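Local coordinates for protein uncharacterized tRNA/rRNA methyltransferase HI_0380 (Haemophilus influenzae, PDB 3ILK) that probably methylates tRNA or rRNA, as a SPOUT-superfamily RNA methyltransferase of the TrmH family that uses S-adenosyl-L-methionine as methyl donor, at residues 11-16 and 110-115. Numbering follows the deposited sequence.
Sequences VLIETS and AIVFGR
Two neighbouring parallel strands in the sheet of the SPOUT methyltransferase domain meet here, V11 pairing with V112 and L12 with F113, just before the second strand gives way to the loop at G114, a residue assigned by similarity to the S-adenosyl-L-methionine site. V11 is gripped at both backbone ends: its N donates to I111 O (2.9 Å), while its O accepts F113 N. I13 N then reaches F113 O at 3.0 Å and closes the paired region. Beta-branched residues suit these extended positions. V11 and V112 stand side by side on one sheet face, V11 CB 4.1 Å from V112 CG2, covered by helix 68-71. I13 brings its CD1 unusually tight against V112 CG1 (3.4 Å). On the other face L12 CD2 meets F113 CB obliquely, and the flat, apolar ring of F113 packs between the sheet and helix 145-169, close to T81 of the probable cofactor site. Where the strands end, water 1 lies 2.8 Å from I13 O and bridges, more weakly, to G114 O, joining the diverging backbones. R115, bent at chi2 and chi3 (146° and -96°), folds its guanidinium back over I13, whose CG2 sits over the centre of one face, 3.4 Å from CZ. Such a long, flat cation can rest on a hydrophobic branch while its nitrogens serve polar partners: NE bonds to G119 O and NH1 forms a salt bridge with E124. A second carboxylate comes from the exposed E14, whose extended chain carries OE2 to 2.8 Å from R115 NH2 in a salt bridge with a weak, bent hydrogen bond (118°), the carboxylate and guanidinium planes nearly perpendicular.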
# COMPACT_ATOMS: atom_id res chain seq x y z
N VAL A 11 25.42 -4.33 2.05
CA VAL A 11 26.66 -4.77 1.40
C VAL A 11 26.38 -5.23 -0.02
O VAL A 11 25.54 -6.06 -0.24
CB VAL A 11 27.32 -5.95 2.18
CG1 VAL A 11 28.66 -6.37 1.45
CG2 VAL A 11 27.48 -5.58 3.74
N LEU A 12 27.12 -4.71 -0.99
CA LEU A 12 26.98 -5.15 -2.36
C LEU A 12 28.24 -5.92 -2.83
O LEU A 12 29.37 -5.33 -2.98
CB LEU A 12 26.76 -3.93 -3.27
CG LEU A 12 25.75 -2.85 -2.88
CD1 LEU A 12 25.66 -1.75 -4.01
CD2 LEU A 12 24.35 -3.41 -2.57
N ILE A 13 28.04 -7.22 -3.07
CA ILE A 13 29.11 -8.12 -3.54
C ILE A 13 29.41 -7.97 -5.01
O ILE A 13 28.59 -8.31 -5.86
CB ILE A 13 28.78 -9.58 -3.32
CG1 ILE A 13 28.29 -9.83 -1.85
CG2 ILE A 13 30.00 -10.46 -3.60
CD1 ILE A 13 29.28 -9.41 -0.76
N GLU A 14 30.64 -7.54 -5.30
CA GLU A 14 31.15 -7.44 -6.68
C GLU A 14 30.16 -6.85 -7.61
O GLU A 14 29.62 -7.56 -8.43
CB GLU A 14 31.60 -8.81 -7.22
CG GLU A 14 32.62 -9.46 -6.31
CD GLU A 14 33.04 -10.83 -6.80
OE1 GLU A 14 32.91 -11.13 -8.01
OE2 GLU A 14 33.58 -11.58 -5.99
N THR A 15 29.93 -5.55 -7.52
CA THR A 15 29.06 -4.90 -8.46
C THR A 15 29.85 -4.82 -9.75
O THR A 15 31.08 -4.81 -9.71
CB THR A 15 28.76 -3.45 -8.01
OG1 THR A 15 30.00 -2.71 -7.87
CG2 THR A 15 27.98 -3.44 -6.71
N SER A 16 29.14 -4.76 -10.87
CA SER A 16 29.69 -4.66 -12.21
C SER A 16 29.67 -3.23 -12.74
O SER A 16 30.68 -2.49 -12.60
CB SER A 16 28.91 -5.55 -13.18
OG SER A 16 28.95 -6.91 -12.74
N ALA A 110 24.12 -6.71 8.91
CA ALA A 110 24.48 -6.51 7.47
C ALA A 110 23.45 -7.22 6.60
O ALA A 110 23.03 -8.34 6.90
CB ALA A 110 25.90 -7.05 7.21
N ILE A 111 22.93 -6.57 5.58
CA ILE A 111 22.21 -7.28 4.56
C ILE A 111 23.06 -7.33 3.31
O ILE A 111 23.41 -6.28 2.78
CB ILE A 111 20.84 -6.63 4.33
CG1 ILE A 111 20.13 -6.42 5.71
CG2 ILE A 111 20.02 -7.49 3.41
CD1 ILE A 111 18.86 -5.59 5.60
N VAL A 112 23.34 -8.54 2.82
CA VAL A 112 24.33 -8.78 1.80
C VAL A 112 23.57 -9.19 0.56
O VAL A 112 22.78 -10.13 0.59
CB VAL A 112 25.39 -9.89 2.20
CG1 VAL A 112 26.55 -9.95 1.16
CG2 VAL A 112 25.97 -9.58 3.65
N PHE A 113 23.84 -8.44 -0.50
CA PHE A 113 23.29 -8.64 -1.83
C PHE A 113 24.35 -9.30 -2.67
O PHE A 113 25.43 -8.70 -2.95
CB PHE A 113 22.83 -7.29 -2.41
CG PHE A 113 21.64 -6.70 -1.66
CD1 PHE A 113 21.83 -6.01 -0.44
CD2 PHE A 113 20.35 -6.85 -2.16
CE1 PHE A 113 20.73 -5.47 0.25
CE2 PHE A 113 19.26 -6.34 -1.47
CZ PHE A 113 19.45 -5.66 -0.26
N GLY A 114 24.07 -10.55 -3.08
CA GLY A 114 25.07 -11.34 -3.77
C GLY A 114 25.01 -10.90 -5.20
O GLY A 114 24.14 -10.11 -5.58
N ARG A 115 25.96 -11.38 -5.98
CA ARG A 115 26.02 -11.12 -7.40
C ARG A 115 24.77 -11.57 -8.17
O ARG A 115 24.27 -12.69 -7.98
CB ARG A 115 27.23 -11.86 -7.96
CG ARG A 115 28.53 -11.54 -7.23
CD ARG A 115 29.50 -12.77 -7.14
NE ARG A 115 29.30 -13.42 -5.84
CZ ARG A 115 30.25 -13.63 -4.92
NH1 ARG A 115 29.93 -14.19 -3.79
NH2 ARG A 115 31.50 -13.25 -5.11
O HOH W 1 25.94 -7.55 -6.00